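Long-range contacts in malate dehydrogenase (Pyrococcus horikoshii, PDB 1V9N), which catalyses the NAD-dependent oxidation of (S)-malate to oxaloacetate, as a homodimeric member of the LDH2/MDH2 oxidoreductase family: residues 119-124 against 279-284; 146-151 against 168-173. All blocks are in the same frame, centred on the assembly; numbering follows the deposited sequence.

Interaction 1: 119-124 against 279-284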
loop_
_atom_site.group_PDB
_atom_site.type_symbol
_atom_site.label_atom_id
_atom_site.label_comp_id
_atom_site.label_asym_id
_atom_site.label_seq_id
_atom_site.Cartn_x
_atom_site.Cartn_y
_atom_site.Cartn_z
ATOM N N ILE A 119 -7.492 13.692 -6.297
ATOM C CA ILE A 119 -6.734 12.605 -6.911
ATOM C C ILE A 119 -6.281 13.014 -8.303
ATOM O O ILE A 119 -7.097 13.228 -9.199
ATOM C CB ILE A 119 -7.575 11.305 -7.010
ATOM C CG1 ILE A 119 -7.816 10.744 -5.606
ATOM C CG2 ILE A 119 -6.866 10.273 -7.897
ATOM C CD1 ILE A 119 -8.722 9.522 -5.566
ATOM N N VAL A 120 -4.974 13.147 -8.476
ATOM C CA VAL A 120 -4.442 13.527 -9.773
ATOM C C VAL A 120 -3.500 12.434 -10.240
ATOM O O VAL A 120 -2.631 11.983 -9.494
ATOM C CB VAL A 120 -3.689 14.879 -9.718
ATOM C CG1 VAL A 120 -3.097 15.202 -11.084
ATOM C CG2 VAL A 120 -4.645 15.997 -9.297
ATOM N N ILE A 121 -3.701 11.993 -11.473
ATOM C CA ILE A 121 -2.864 10.963 -12.053
ATOM C C ILE A 121 -2.210 11.529 -13.304
ATOM O O ILE A 121 -2.836 12.267 -14.070
ATOM C CB ILE A 121 -3.701 9.721 -12.373
ATOM C CG1 ILE A 121 -4.305 9.191 -11.063
ATOM C CG2 ILE A 121 -2.845 8.661 -13.034
ATOM C CD1 ILE A 121 -5.244 8.043 -11.225
ATOM N N ALA A 122 -0.944 11.191 -13.505
ATOM C CA ALA A 122 -0.222 11.710 -14.652
ATOM C C ALA A 122 0.462 10.628 -15.471
ATOM O O ALA A 122 0.944 9.636 -14.934
ATOM C CB ALA A 122 0.814 12.743 -14.183
ATOM N N ARG A 123 0.472 10.819 -16.785
ATOM C CA ARG A 123 1.140 9.893 -17.687
ATOM C C ARG A 123 2.079 10.752 -18.514
ATOM O O ARG A 123 2.063 11.983 -18.404
ATOM C CB ARG A 123 0.140 9.200 -18.616
ATOM C CG ARG A 123 -0.480 10.136 -19.646
ATOM C CD ARG A 123 -1.498 9.415 -20.505
ATOM N NE ARG A 123 -2.071 10.298 -21.521
ATOM C CZ ARG A 123 -3.325 10.211 -21.952
ATOM N NH1 ARG A 123 -4.128 9.284 -21.451
ATOM N NH2 ARG A 123 -3.771 11.038 -22.889
ATOM N N ASN A 124 2.886 10.100 -19.342
ATOM C CA ASN A 124 3.833 10.781 -20.217
ATOM C C ASN A 124 4.738 11.747 -19.460
ATOM O O ASN A 124 4.942 12.892 -19.871
ATOM C CB ASN A 124 3.080 11.512 -21.335
ATOM C CG ASN A 124 3.995 11.927 -22.479
ATOM O OD1 ASN A 124 5.060 11.346 -22.671
ATOM N ND2 ASN A 124 3.573 12.926 -23.251
ATOM N N CYS A 279 4.680 7.156 -15.230
ATOM C CA CYS A 279 3.376 7.622 -14.775
ATOM C C CYS A 279 3.351 7.774 -13.259
ATOM O O CYS A 279 4.048 7.052 -12.549
ATOM C CB CYS A 279 2.286 6.652 -15.241
ATOM S SG CYS A 279 2.166 6.487 -17.069
ATOM N N HIS A 280 2.550 8.717 -12.768
ATOM C CA HIS A 280 2.467 8.968 -11.333
ATOM C C HIS A 280 1.030 8.986 -10.822
ATOM O O HIS A 280 0.084 9.177 -11.587
ATOM C CB HIS A 280 3.093 10.322 -10.977
ATOM C CG HIS A 280 4.355 10.639 -11.717
ATOM N ND1 HIS A 280 5.434 9.781 -11.763
ATOM C CD2 HIS A 280 4.728 11.748 -12.399
ATOM C CE1 HIS A 280 6.413 10.348 -12.442
ATOM N NE2 HIS A 280 6.012 11.543 -12.839
ATOM N N PHE A 281 0.891 8.803 -9.514
ATOM C CA PHE A 281 -0.403 8.817 -8.835
ATOM C C PHE A 281 -0.262 9.768 -7.648
ATOM O O PHE A 281 0.689 9.661 -6.877
ATOM C CB PHE A 281 -0.757 7.416 -8.319
ATOM C CG PHE A 281 -2.023 7.366 -7.498
ATOM C CD1 PHE A 281 -3.264 7.229 -8.110
ATOM C CD2 PHE A 281 -1.971 7.475 -6.110
ATOM C CE1 PHE A 281 -4.439 7.199 -7.357
ATOM C CE2 PHE A 281 -3.138 7.446 -5.343
ATOM C CZ PHE A 281 -4.377 7.307 -5.970
ATOM N N PHE A 282 -1.196 10.704 -7.511
ATOM C CA PHE A 282 -1.171 11.656 -6.404
ATOM C C PHE A 282 -2.551 11.687 -5.769
ATOM O O PHE A 282 -3.570 11.744 -6.465
ATOM C CB PHE A 282 -0.808 13.061 -6.901
ATOM C CG PHE A 282 0.489 13.120 -7.661
ATOM C CD1 PHE A 282 1.709 13.140 -6.989
ATOM C CD2 PHE A 282 0.492 13.119 -9.055
ATOM C CE1 PHE A 282 2.912 13.156 -7.696
ATOM C CE2 PHE A 282 1.689 13.135 -9.771
ATOM C CZ PHE A 282 2.902 13.154 -9.086
HETATM N N MSE A 283 -2.586 11.639 -4.445
HETATM C CA MSE A 283 -3.849 11.671 -3.738
HETATM C C MSE A 283 -3.719 12.496 -2.471
HETATM O O MSE A 283 -2.779 12.323 -1.688
HETATM C CB MSE A 283 -4.296 10.260 -3.382
HETATM C CG MSE A 283 -5.624 10.206 -2.665
HETATM SE SE MSE A 283 -6.045 8.395 -2.204
HETATM C CE MSE A 283 -6.406 8.618 -0.318
ATOM N N VAL A 284 -4.674 13.394 -2.271
ATOM C CA VAL A 284 -4.669 14.250 -1.097
ATOM C C VAL A 284 -6.008 14.164 -0.394
ATOM O O VAL A 284 -7.064 14.162 -1.027
ATOM C CB VAL A 284 -4.413 15.729 -1.480
ATOM C CG1 VAL A 284 -4.395 16.609 -0.236
ATOM C CG2 VAL A 284 -3.107 15.842 -2.233
#
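Two neighbouring antiparallel strands in the middle of the seven-stranded mixed sheet meet here, Val120 facing Phe282 and Ala122 facing His280 as hydrogen-bonded pairs. Strands 119-123 and 279-284 run at 175° to each other, with axes 4.6 Å apart. Val120 N to Phe282 O and Phe282 N to Val120 O are each 2.8 Å. Ala122 N to His280 O is longer at 3.0 Å but nearly straight, 169° at the hydrogen, and His280 N returns a bond to Ala122 O at 2.8 Å. Ile119 and Ile121 fill the intervening non-hydrogen-bonded positions opposite Met283 and Phe281.

These four side chains share one face of the sheet, where the two branches of Ile119 serve two different neighbours. With CG1 beside the backbone N (chi1 -69°), Ile119 CG1 runs alongside Met283 CG at 3.7 Å, both side chains pointing the same way, while Ile119 CG2 reaches across to Phe281 CE1 at 4.0 Å. Ile121 CG1 approaches the same ring obliquely, 3.7 Å from Phe281 CD1. Ile117, Met283 and Phe290 of the second subunit pack onto this face, making it part of the dimer interface. Were Ile119 an alanine, Met283 CG and Phe281 CE1 would probably each lose an apolar neighbour, opening a gap beside the subunit boundary.

On the reverse face, Val120 O sits at the edge of the Phe282 ring, 3.4 Å from Phe282 CD2, and Phe282 packs on helix 97-115. His280 stacks with Tyr128; its NE2 bonds Ser125 and its ND1 bonds Thr149. Arg123 leads away to Asp91 (NE, salt bridge) and to the carbonyl oxygen of Ser260 (NH1). The face toward the second subunit is thus apolar, whereas the reverse sets one imidazole among Val120, Ala122 and Phe282, its two hydrogen-bonded nitrogens probably fixing its rotation.

Interaction 2: 146-151 against 168-173. With NDP (NADPH dihydro-nicotinamide-adenine-dinucleotide phosphate), chain B.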
loop_
_atom_site.group_PDB
_atom_site.type_symbol
_atom_site.label_atom_id
_atom_site.label_comp_id
_atom_site.label_asym_id
_atom_site.label_seq_id
_atom_site.Cartn_x
_atom_site.Cartn_y
_atom_site.Cartn_z
ATOM N N ILE A 146 -0.514 11.239 -0.546
ATOM C CA ILE A 146 -0.091 9.928 -1.019
ATOM C C ILE A 146 0.447 10.084 -2.432
ATOM O O ILE A 146 -0.173 10.750 -3.272
ATOM C CB ILE A 146 -1.253 8.918 -1.063
ATOM C CG1 ILE A 146 -1.716 8.587 0.357
ATOM C CG2 ILE A 146 -0.811 7.652 -1.800
ATOM C CD1 ILE A 146 -2.990 7.773 0.405
ATOM N N SER A 147 1.611 9.498 -2.688
ATOM C CA SER A 147 2.194 9.559 -4.016
ATOM C C SER A 147 2.829 8.233 -4.393
ATOM O O SER A 147 3.395 7.543 -3.552
ATOM C CB SER A 147 3.240 10.666 -4.109
ATOM O OG SER A 147 3.688 10.782 -5.448
HETATM N N MSE A 148 2.720 7.884 -5.671
HETATM C CA MSE A 148 3.278 6.649 -6.203
HETATM C C MSE A 148 3.759 6.949 -7.610
HETATM O O MSE A 148 3.346 7.943 -8.222
HETATM C CB MSE A 148 2.210 5.557 -6.312
HETATM C CG MSE A 148 1.496 5.179 -5.035
HETATM SE SE MSE A 148 -0.005 3.996 -5.460
HETATM C CE MSE A 148 -1.023 4.246 -3.825
ATOM N N THR A 149 4.618 6.074 -8.121
ATOM C CA THR A 149 5.149 6.208 -9.468
ATOM C C THR A 149 5.652 4.843 -9.922
ATOM O O THR A 149 6.116 4.042 -9.111
ATOM C CB THR A 149 6.334 7.204 -9.518
ATOM O OG1 THR A 149 6.776 7.349 -10.872
ATOM C CG2 THR A 149 7.504 6.702 -8.665
ATOM N N ASN A 150 5.536 4.559 -11.214
ATOM C CA ASN A 150 6.047 3.301 -11.712
ATOM C C ASN A 150 7.458 3.617 -12.202
ATOM O O ASN A 150 7.930 4.753 -12.057
ATOM C CB ASN A 150 5.155 2.732 -12.829
ATOM C CG ASN A 150 5.029 3.653 -14.018
ATOM O OD1 ASN A 150 5.701 4.678 -14.108
ATOM N ND2 ASN A 150 4.165 3.282 -14.952
ATOM N N SER A 151 8.148 2.629 -12.755
ATOM C CA SER A 151 9.507 2.869 -13.217
ATOM C C SER A 151 9.954 1.821 -14.219
ATOM O O SER A 151 9.149 1.030 -14.711
ATOM C CB SER A 151 10.462 2.874 -12.022
ATOM O OG SER A 151 10.483 1.604 -11.389
ATOM N N ASN A 168 8.491 0.600 -8.178
ATOM C CA ASN A 168 7.286 1.359 -7.848
ATOM C C ASN A 168 7.063 1.678 -6.375
ATOM O O ASN A 168 6.416 0.923 -5.653
ATOM C CB ASN A 168 6.094 0.587 -8.405
ATOM C CG ASN A 168 6.283 0.231 -9.866
ATOM O OD1 ASN A 168 7.215 0.715 -10.511
ATOM N ND2 ASN A 168 5.402 -0.601 -10.401
ATOM N N PRO A 169 7.565 2.835 -5.924
ATOM C CA PRO A 169 7.419 3.235 -4.526
ATOM C C PRO A 169 6.034 3.738 -4.143
ATOM O O PRO A 169 5.211 4.075 -5.001
ATOM C CB PRO A 169 8.487 4.314 -4.376
ATOM C CG PRO A 169 8.409 5.018 -5.695
ATOM C CD PRO A 169 8.297 3.859 -6.693
ATOM N N ILE A 170 5.795 3.764 -2.836
ATOM C CA ILE A 170 4.555 4.247 -2.255
ATOM C C ILE A 170 4.947 5.185 -1.126
ATOM O O ILE A 170 5.793 4.844 -0.299
ATOM C CB ILE A 170 3.715 3.113 -1.642
ATOM C CG1 ILE A 170 3.245 2.156 -2.735
ATOM C CG2 ILE A 170 2.537 3.709 -0.875
ATOM C CD1 ILE A 170 2.506 0.935 -2.206
ATOM N N ALA A 171 4.341 6.365 -1.090
ATOM C CA ALA A 171 4.646 7.318 -0.036
ATOM C C ALA A 171 3.379 7.926 0.553
ATOM O O ALA A 171 2.433 8.232 -0.174
ATOM C CB ALA A 171 5.548 8.425 -0.574
ATOM N N LEU A 172 3.369 8.075 1.874
ATOM C CA LEU A 172 2.258 8.689 2.580
ATOM C C LEU A 172 2.826 9.604 3.648
ATOM O O LEU A 172 3.672 9.201 4.453
ATOM C CB LEU A 172 1.341 7.645 3.235
ATOM C CG LEU A 172 0.095 8.253 3.914
ATOM C CD1 LEU A 172 -1.021 7.227 3.935
ATOM C CD2 LEU A 172 0.425 8.728 5.329
ATOM N N ALA A 173 2.363 10.845 3.642
ATOM C CA ALA A 173 2.807 11.821 4.619
ATOM C C ALA A 173 1.571 12.365 5.317
ATOM O O ALA A 173 0.540 12.589 4.683
ATOM C CB ALA A 173 3.563 12.952 3.929
HETATM P PA NDP B . 14.023 2.699 3.046
HETATM O O1A NDP B . 15.181 3.552 3.165
HETATM O O2A NDP B . 14.049 1.225 3.348
HETATM O O5B NDP B . 12.829 3.398 3.927
HETATM C C5B NDP B . 11.513 2.819 4.001
HETATM C C4B NDP B . 10.689 3.778 4.880
HETATM O O4B NDP B . 10.792 3.232 6.208
HETATM C C3B NDP B . 11.127 5.213 4.984
HETATM O O3B NDP B . 9.927 6.043 5.038
HETATM C C2B NDP B . 11.912 5.336 6.241
HETATM O O2B NDP B . 11.987 6.634 6.857
HETATM C C1B NDP B . 11.285 4.257 7.069
HETATM N N9A NDP B . 12.208 3.562 8.009
HETATM C C8A NDP B . 13.570 3.188 7.828
HETATM N N7A NDP B . 14.033 2.566 8.888
HETATM C C5A NDP B . 13.007 2.511 9.787
HETATM C C6A NDP B . 12.845 1.974 11.105
HETATM N N6A NDP B . 13.865 1.354 11.707
HETATM N N1A NDP B . 11.634 2.094 11.751
HETATM C C2A NDP B . 10.580 2.726 11.140
HETATM N N3A NDP B . 10.630 3.259 9.902
HETATM C C4A NDP B . 11.881 3.119 9.270
HETATM O O3 NDP B . 13.309 2.815 1.651
HETATM P PN NDP B . 13.614 2.495 0.128
HETATM O O1N NDP B . 12.598 1.526 -0.272
HETATM O O2N NDP B . 15.045 2.037 0.163
HETATM O O5D NDP B . 13.429 3.933 -0.527
HETATM C C5D NDP B . 14.359 4.480 -1.504
HETATM C C4D NDP B . 13.895 5.914 -1.966
HETATM O O4D NDP B . 13.882 5.896 -3.382
HETATM C C3D NDP B . 12.472 6.363 -1.550
HETATM O O3D NDP B . 12.540 7.738 -1.152
HETATM C C2D NDP B . 11.596 6.118 -2.766
HETATM O O2D NDP B . 10.494 6.999 -2.800
HETATM C C1D NDP B . 12.622 6.309 -3.914
HETATM N N1N NDP B . 12.331 5.504 -5.132
HETATM C C2N NDP B . 12.006 6.235 -6.309
HETATM C C3N NDP B . 11.730 5.457 -7.507
HETATM C C7N NDP B . 11.400 6.151 -8.756
HETATM O O7N NDP B . 11.160 5.560 -9.816
HETATM N N7N NDP B . 11.341 7.510 -8.793
HETATM C C4N NDP B . 11.808 4.033 -7.425
HETATM C C5N NDP B . 12.121 3.341 -6.263
HETATM C C6N NDP B . 12.390 4.074 -5.109
HETATM P P2B NDP B . 13.180 7.624 6.760
HETATM O O1X NDP B . 13.276 8.129 8.139
HETATM O O2X NDP B . 12.855 8.720 5.795
HETATM O O3X NDP B . 14.439 6.876 6.333
#
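Pro169 lays CG and CD over one face of the dihydronicotinamide ring of NADPH, and Thr149 abuts the edge of the same pyrrolidine. This platform is the end of an antiparallel strand pair in the seven-stranded mixed sheet. Pro169 CD stands 3.6 Å from C4N of the cofactor, and the proline and nicotinamide rings are tilted only modestly against each other. Thr149 CG2 meets Pro169 CG at 3.5 Å and lies on the same side of the nicotinamide, near its carboxamide N7N. Ser151 approaches near the nicotinamide plane instead, its CB at the carboxamide edge, 3.5 Å from O7N of NADPH.

Strands 146-149 and 170-173 run at 166° to each other. Ser147 and Ala171 form the hydrogen-bonded pair, with Ser147 N to Ala171 O and Ala171 N to Ser147 O both 2.9 Å. On the face away from the cofactor, the side chains of Ile146 and Leu172 cross, with Ile146 CG1 3.9 Å from Leu172 CD1, and Met148 lies alongside Ile170; helix 242-258 covers Met148 and Ile170. Asp184 and Ala186 also bind this NADPH, as do His243 and Lys244 of the second subunit, so the pocket draws on both chains.

Asn168 closes the contact at the pocket end. With CG beside the backbone N (chi1 -51°), its amide turns back over segment 146-151, while ND2 is hydrogen-bonded to Ser249 and Asp253 of helix 242-258. That leaves the amide oxygen facing the turn after the strand: Asn168 OD1 is 3.1 Å from Asn150 CA.

How the interactions relate
Interactions 1 and 2 are two strand pairings within one sheet, their centres about 10 Å apart. The four strands stand in the order 117-125, 278-285, 144-149, 170-174, so the inner two join the pairs: Met283 O to Ile146 N (2.8 Å) and Phe281 N to Met148 O (2.9 Å) are probable hydrogen bonds. Along the chain, both segments of interaction 2 fall between those of interaction 1, whose second strand returns to slot between strands 117-125 and 144-149. The sheet thereby carries the subunit contact, mainly at interaction 1 and also at Leu172, and the nicotinamide end of the NADPH pocket at interaction 2, on one continuous framework.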